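Local coordinates for protein carbohydrate deacetylase Agd3 (Neosartorya fumigata, PDB 6NWZ) that removes acetyl groups from the N-acetylated sugars of the exopolysaccharide galactosaminogalactan, probably through a bound metal, and is required for biofilm formation by Aspergillus fumigatus, at residues T99-W102 against N103-Y106; Q579-V582 against R583-W587. All blocks are in the same frame, centred on the assembly; numbering follows the deposited sequence.

Contact 1: residues T99-W102 against N103-Y106; sequences TDQW and NQLY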
ATOM      1  N   THR A  99     -18.496  31.924  15.462  1.00 51.03           N
ATOM      2  CA  THR A  99     -17.805  31.933  16.745  1.00 51.11           C
ATOM      3  C   THR A  99     -18.490  31.010  17.744  1.00 51.24           C
ATOM      4  O   THR A  99     -17.823  30.277  18.486  1.00 50.59           O
ATOM      5  CB  THR A  99     -17.734  33.361  17.285  1.00 53.63           C
ATOM      6  OG1 THR A  99     -16.790  34.114  16.511  1.00 66.56           O
ATOM      7  CG2 THR A  99     -17.313  33.371  18.743  1.00 42.48           C
ATOM      8  N   ASP A 100     -19.824  31.013  17.762  1.00 58.66           N
ATOM      9  CA  ASP A 100     -20.540  30.143  18.685  1.00 64.57           C
ATOM     10  C   ASP A 100     -20.358  28.675  18.325  1.00 61.29           C
ATOM     11  O   ASP A 100     -20.310  27.822  19.218  1.00 58.56           O
ATOM     12  CB  ASP A 100     -22.023  30.517  18.718  1.00 69.69           C
ATOM     13  CG  ASP A 100     -22.829  29.631  19.646  1.00 79.42           C
ATOM     14  OD1 ASP A 100     -23.297  28.563  19.198  1.00 88.41           O
ATOM     15  OD2 ASP A 100     -22.980  29.993  20.831  1.00 86.82           O
ATOM     16  N   GLN A 101     -20.236  28.363  17.031  1.00 61.45           N
ATOM     17  CA  GLN A 101     -20.002  26.980  16.628  1.00 46.43           C
ATOM     18  C   GLN A 101     -18.624  26.502  17.068  1.00 48.55           C
ATOM     19  O   GLN A 101     -18.475  25.365  17.532  1.00 52.27           O
ATOM     20  CB  GLN A 101     -20.167  26.837  15.117  1.00 42.03           C
ATOM     21  CG  GLN A 101     -21.574  27.142  14.627  1.00 45.07           C
ATOM     22  CD  GLN A 101     -21.775  26.789  13.168  1.00 47.68           C
ATOM     23  OE1 GLN A 101     -21.106  27.330  12.286  1.00 52.87           O
ATOM     24  NE2 GLN A 101     -22.699  25.872  12.905  1.00 51.43           N
ATOM     25  N   TRP A 102     -17.604  27.353  16.935  1.00 45.04           N
ATOM     26  CA  TRP A 102     -16.275  26.974  17.402  1.00 41.47           C
ATOM     27  C   TRP A 102     -16.248  26.782  18.911  1.00 48.41           C
ATOM     28  O   TRP A 102     -15.493  25.944  19.415  1.00 49.13           O
ATOM     29  CB  TRP A 102     -15.245  28.019  16.979  1.00 36.36           C
ATOM     30  CG  TRP A 102     -14.768  27.850  15.574  1.00 42.68           C
ATOM     31  CD1 TRP A 102     -15.176  28.553  14.481  1.00 43.35           C
ATOM     32  CD2 TRP A 102     -13.791  26.911  15.108  1.00 45.81           C
ATOM     33  NE1 TRP A 102     -14.511  28.113  13.360  1.00 50.27           N
ATOM     34  CE2 TRP A 102     -13.656  27.104  13.719  1.00 38.85           C
ATOM     35  CE3 TRP A 102     -13.016  25.926  15.730  1.00 47.55           C
ATOM     36  CZ2 TRP A 102     -12.778  26.352  12.942  1.00 31.27           C
ATOM     37  CZ3 TRP A 102     -12.144  25.180  14.958  1.00 44.12           C
ATOM     38  CH2 TRP A 102     -12.032  25.398  13.577  1.00 39.23           C
ATOM     39  N   ASN A 103     -17.066  27.541  19.647  1.00 52.44           N
ATOM     40  CA  ASN A 103     -17.120  27.375  21.094  1.00 52.04           C
ATOM     41  C   ASN A 103     -17.829  26.083  21.487  1.00 54.80           C
ATOM     42  O   ASN A 103     -17.464  25.462  22.493  1.00 54.76           O
ATOM     43  CB  ASN A 103     -17.799  28.583  21.740  1.00 41.87           C
ATOM     44  CG  ASN A 103     -16.922  29.823  21.720  1.00 42.96           C
ATOM     45  OD1 ASN A 103     -15.696  29.729  21.717  1.00 54.09           O
ATOM     46  ND2 ASN A 103     -17.550  30.995  21.709  1.00 42.61           N
ATOM     47  N   GLN A 104     -18.839  25.665  20.720  1.00 45.95           N
ATOM     48  CA  GLN A 104     -19.438  24.354  20.953  1.00 45.47           C
ATOM     49  C   GLN A 104     -18.403  23.248  20.795  1.00 51.77           C
ATOM     50  O   GLN A 104     -18.370  22.299  21.588  1.00 55.86           O
ATOM     51  CB  GLN A 104     -20.606  24.123  19.996  1.00 51.95           C
ATOM     52  CG  GLN A 104     -21.734  25.130  20.107  1.00 58.40           C
ATOM     53  CD  GLN A 104     -22.829  24.873  19.091  1.00 62.73           C
ATOM     54  OE1 GLN A 104     -23.334  23.756  18.981  1.00 59.70           O
ATOM     55  NE2 GLN A 104     -23.190  25.902  18.331  1.00 61.67           N
ATOM     56  N   LEU A 105     -17.547  23.355  19.776  1.00 42.25           N
ATOM     57  CA  LEU A 105     -16.505  22.354  19.583  1.00 40.61           C
ATOM     58  C   LEU A 105     -15.505  22.372  20.732  1.00 45.47           C
ATOM     59  O   LEU A 105     -15.100  21.312  21.222  1.00 51.50           O
ATOM     60  CB  LEU A 105     -15.804  22.580  18.243  1.00 44.32           C
ATOM     61  CG  LEU A 105     -16.680  22.444  16.994  1.00 42.91           C
ATOM     62  CD1 LEU A 105     -15.883  22.765  15.744  1.00 41.16           C
ATOM     63  CD2 LEU A 105     -17.271  21.048  16.906  1.00 36.84           C
ATOM     64  N   TYR A 106     -15.101  23.564  21.181  1.00 48.61           N
ATOM     65  CA  TYR A 106     -14.185  23.649  22.317  1.00 53.71           C
ATOM     66  C   TYR A 106     -14.840  23.130  23.591  1.00 53.68           C
ATOM     67  O   TYR A 106     -14.187  22.473  24.411  1.00 53.85           O
ATOM     68  CB  TYR A 106     -13.711  25.090  22.517  1.00 35.72           C
ATOM     69  CG  TYR A 106     -12.976  25.687  21.338  1.00 46.19           C
ATOM     70  CD1 TYR A 106     -12.328  24.879  20.410  1.00 43.80           C
ATOM     71  CD2 TYR A 106     -12.932  27.064  21.150  1.00 42.53           C
ATOM     72  CE1 TYR A 106     -11.659  25.427  19.330  1.00 41.86           C
ATOM     73  CE2 TYR A 106     -12.265  27.619  20.075  1.00 33.23           C
ATOM     74  CZ  TYR A 106     -11.631  26.797  19.170  1.00 34.45           C
ATOM     75  OH  TYR A 106     -10.968  27.350  18.100  1.00 59.76           O
TER
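Trp-102 and Tyr-106, one helical turn apart, bring two rings together at a slant. The phenol ring lies over its neighbour's backbone: the carbonyl oxygen of Trp-102 sits above one face, displaced toward the rim, with Trp-102 O 3.2 Å from Tyr-106 CG. The same oxygen accepts the helical bond from Tyr-106 N. Farther out, Tyr-106 OH reaches the benzo side of the indole, 3.4 Å from Trp-102 CE3, and the two ring planes are inclined at 43°. CD1 of Leu-105 comes up obliquely to the indole, a loose apolar contact of 4.3 Å between Leu-105 CD1 and Trp-102 CE3.

A polar pair with the same i to i+4 spacing starts two residues earlier, Asp-100 with Gln-104. The carboxylate of Asp-100 swings forward along the chain because CG is anti to the backbone N (chi1 179°), and its OD1 receives a hydrogen bond of 2.8 Å from NE2 of Gln-104. The donor comes in nearly along the C-O axis of OD1, but the bond is bent (136°), with OD1 tilted out of the Gln-104 amide plane. Beside them Thr-99 and Asn-103 run in the same direction, CG2 of Thr-99 3.8 Å from ND2 of Asn-103. Regular i to i+4 backbone bonds hold this first part of the helix, such as Gln-104 N to Asp-100 O at 3.0 Å.

The arrangement is ordinary packing within the opening turns of helix 99-112, in the CBM87 region. Trp-102 and Leu-105 turn to Met-116 of strand 115-119, while Trp-102 NE1 bonds to Ser-95 OG. Tyr-106 makes a cation-pi contact with Arg-209, at the start of strand 209-214, and Gln-101 and Gln-104 touch Leu-63 of a loop.

Contact 2: residues Q579-V582 against R583-W587; sequences QEFV and RLVDW
Glu-580 and Arg-583 lie side by side and point the same way, whereas the side chains of Phe-581 and Trp-587 cross at about a right angle. The arginine presents its guanidinium edge: in a salt bridge, NE of Arg-583 bonds to OE1 of Glu-580 at 3.2 Å and NH2 to OE2 of Glu-580 at 2.7 Å. OE2 is met on its syn side, OE1 from above the carboxylate plane, the two flat groups being twisted by 46°. A bend at chi2 of the glutamate (68°) turns its carboxylate toward that edge.

Val-585 CG2 rests on a face of the Phe-581 ring, 3.7 Å from its centroid, in a CH-pi contact. The edge of this ring faces the carbonyl of Trp-587, and CZ of Phe-581 lies 3.9 Å from CE3 of Trp-587. At the C-terminal end of helix 569-584, in the deacetylase region, Phe-581 O accepts from both Leu-584 N and Val-585 N; Val-585 then departs from helical geometry. Phe-581 also packs on Met-532 of helix 520-536, which carries the zinc ligands Asp-530 and His-534.

Arg-583 NH2 also bonds to Thr-163 O, and Lys-528 forms a weak, long ion pair with OE1 of Glu-580. The side-on, two-nitrogen grip therefore limits guanidinium rotation and would be expected to favour an ionised Glu-580.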
ATOM      1  N   GLN A 579      15.404   0.861   2.637  1.00 25.96           N
ATOM      2  CA  GLN A 579      16.232   1.729   3.467  1.00 22.77           C
ATOM      3  C   GLN A 579      15.523   3.040   3.790  1.00 22.77           C
ATOM      4  O   GLN A 579      15.649   3.559   4.906  1.00 44.06           O
ATOM      5  CB  GLN A 579      17.571   1.989   2.780  1.00 19.00           C
ATOM      6  CG  GLN A 579      18.430   0.740   2.652  1.00 24.94           C
ATOM      7  CD  GLN A 579      19.783   1.020   2.039  1.00 28.39           C
ATOM      8  OE1 GLN A 579      20.379   2.072   2.270  1.00 45.96           O
ATOM      9  NE2 GLN A 579      20.277   0.078   1.245  1.00 28.95           N
ATOM     10  N   GLU A 580      14.770   3.588   2.838  1.00 30.42           N
ATOM     11  CA  GLU A 580      14.047   4.824   3.112  1.00 25.00           C
ATOM     12  C   GLU A 580      12.901   4.587   4.086  1.00 37.84           C
ATOM     13  O   GLU A 580      12.675   5.391   4.998  1.00 36.78           O
ATOM     14  CB  GLU A 580      13.524   5.431   1.814  1.00 18.47           C
ATOM     15  CG  GLU A 580      12.853   6.778   2.014  1.00 25.69           C
ATOM     16  CD  GLU A 580      13.829   7.870   2.417  1.00 34.37           C
ATOM     17  OE1 GLU A 580      15.059   7.657   2.337  1.00 50.23           O
ATOM     18  OE2 GLU A 580      13.359   8.954   2.812  1.00 41.01           O
ATOM     19  N   PHE A 581      12.158   3.496   3.899  1.00 35.12           N
ATOM     20  CA  PHE A 581      11.091   3.155   4.831  1.00 22.03           C
ATOM     21  C   PHE A 581      11.626   3.029   6.253  1.00 33.83           C
ATOM     22  O   PHE A 581      11.028   3.551   7.202  1.00 36.33           O
ATOM     23  CB  PHE A 581      10.419   1.857   4.377  1.00 26.27           C
ATOM     24  CG  PHE A 581       9.287   1.403   5.252  1.00 28.29           C
ATOM     25  CD1 PHE A 581       7.994   1.844   5.020  1.00 23.68           C
ATOM     26  CD2 PHE A 581       9.511   0.504   6.287  1.00 33.86           C
ATOM     27  CE1 PHE A 581       6.945   1.415   5.819  1.00 21.25           C
ATOM     28  CE2 PHE A 581       8.469   0.074   7.090  1.00 28.32           C
ATOM     29  CZ  PHE A 581       7.184   0.530   6.852  1.00 30.21           C
ATOM     30  N   VAL A 582      12.770   2.359   6.415  1.00 25.47           N
ATOM     31  CA  VAL A 582      13.338   2.169   7.745  1.00 24.69           C
ATOM     32  C   VAL A 582      13.883   3.485   8.297  1.00 27.14           C
ATOM     33  O   VAL A 582      13.908   3.694   9.516  1.00 31.57           O
ATOM     34  CB  VAL A 582      14.409   1.061   7.701  1.00 18.89           C
ATOM     35  CG1 VAL A 582      15.219   1.045   8.975  1.00 25.06           C
ATOM     36  CG2 VAL A 582      13.748  -0.296   7.495  1.00 18.91           C
ATOM     37  N   ARG A 583      14.292   4.407   7.421  1.00 18.60           N
ATOM     38  CA  ARG A 583      14.770   5.704   7.887  1.00 18.83           C
ATOM     39  C   ARG A 583      13.649   6.545   8.494  1.00 33.82           C
ATOM     40  O   ARG A 583      13.907   7.371   9.379  1.00 31.54           O
ATOM     41  CB  ARG A 583      15.423   6.462   6.738  1.00 18.86           C
ATOM     42  CG  ARG A 583      15.971   7.807   7.144  1.00 19.24           C
ATOM     43  CD  ARG A 583      16.532   8.545   5.952  1.00 22.00           C
ATOM     44  NE  ARG A 583      15.497   9.159   5.126  1.00 20.56           N
ATOM     45  CZ  ARG A 583      15.020  10.384   5.324  1.00 30.63           C
ATOM     46  NH1 ARG A 583      15.475  11.123   6.331  1.00 31.89           N
ATOM     47  NH2 ARG A 583      14.087  10.873   4.520  1.00 22.89           N
ATOM     48  N   LEU A 584      12.409   6.349   8.042  1.00 26.15           N
ATOM     49  CA  LEU A 584      11.272   7.157   8.472  1.00 30.25           C
ATOM     50  C   LEU A 584      10.495   6.554   9.639  1.00 38.00           C
ATOM     51  O   LEU A 584      10.106   7.287  10.553  1.00 43.46           O
ATOM     52  CB  LEU A 584      10.318   7.386   7.296  1.00 23.72           C
ATOM     53  CG  LEU A 584      10.918   8.078   6.072  1.00 24.77           C
ATOM     54  CD1 LEU A 584       9.900   8.139   4.955  1.00 18.40           C
ATOM     55  CD2 LEU A 584      11.418   9.472   6.422  1.00 22.78           C
ATOM     56  N   VAL A 585      10.245   5.241   9.630  1.00 30.05           N
ATOM     57  CA  VAL A 585       9.419   4.583  10.633  1.00 28.04           C
ATOM     58  C   VAL A 585      10.144   3.341  11.143  1.00 35.93           C
ATOM     59  O   VAL A 585      11.120   2.875  10.552  1.00 32.45           O
ATOM     60  CB  VAL A 585       8.034   4.196  10.081  1.00 26.59           C
ATOM     61  CG1 VAL A 585       7.306   5.419   9.548  1.00 23.77           C
ATOM     62  CG2 VAL A 585       8.187   3.163   8.989  1.00 21.61           C
ATOM     63  N   ASP A 586       9.648   2.799  12.258  1.00 38.59           N
ATOM     64  CA  ASP A 586      10.157   1.540  12.789  1.00 43.33           C
ATOM     65  C   ASP A 586       9.177   0.389  12.587  1.00 36.49           C
ATOM     66  O   ASP A 586       9.323  -0.666  13.213  1.00 29.45           O
ATOM     67  CB  ASP A 586      10.517   1.672  14.270  1.00 46.58           C
ATOM     68  CG  ASP A 586       9.331   2.052  15.133  1.00 86.11           C
ATOM     69  OD1 ASP A 586       8.488   1.172  15.419  1.00 94.69           O
ATOM     70  OD2 ASP A 586       9.238   3.234  15.519  1.00101.47           O
ATOM     71  N   TRP A 587       8.184   0.564  11.719  1.00 30.07           N
ATOM     72  CA  TRP A 587       7.189  -0.469  11.501  1.00 24.51           C
ATOM     73  C   TRP A 587       7.814  -1.690  10.831  1.00 32.71           C
ATOM     74  O   TRP A 587       8.835  -1.587  10.145  1.00 30.95           O
ATOM     75  CB  TRP A 587       6.053   0.057  10.629  1.00 23.79           C
ATOM     76  CG  TRP A 587       5.471   1.364  11.070  1.00 31.70           C
ATOM     77  CD1 TRP A 587       5.551   1.930  12.311  1.00 31.74           C
ATOM     78  CD2 TRP A 587       4.719   2.273  10.261  1.00 26.27           C
ATOM     79  NE1 TRP A 587       4.892   3.137  12.321  1.00 29.71           N
ATOM     80  CE2 TRP A 587       4.373   3.369  11.073  1.00 27.91           C
ATOM     81  CE3 TRP A 587       4.305   2.265   8.926  1.00 23.85           C
ATOM     82  CZ2 TRP A 587       3.633   4.445  10.594  1.00 35.64           C
ATOM     83  CZ3 TRP A 587       3.572   3.333   8.453  1.00 32.14           C
ATOM     84  CH2 TRP A 587       3.243   4.408   9.285  1.00 30.85           C
TER

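From the N terminus, contact 1 comes first, in the opening turns of helix 99-112 in the CBM87 region, and contact 2 follows much later, where helix 569-584 of the deacetylase region ends and the chain runs on to Trp-587. Each joins adjoining residues of one continuous stretch, so neither closes a long loop; they stand in series, without nesting or crossing. The centres of contact 1 and contact 2 are about 39 Å apart, and the nearest atoms of contact 1 and contact 2 about 26 Å. Contact 1 faces strand 115-119, whereas contact 2 packs against helix 520-536 and, through Lys-159 and Thr-163, meets the CBM87 region. Together they illustrate local side-chain pairing at opposite ends of helices, one starting and one finishing.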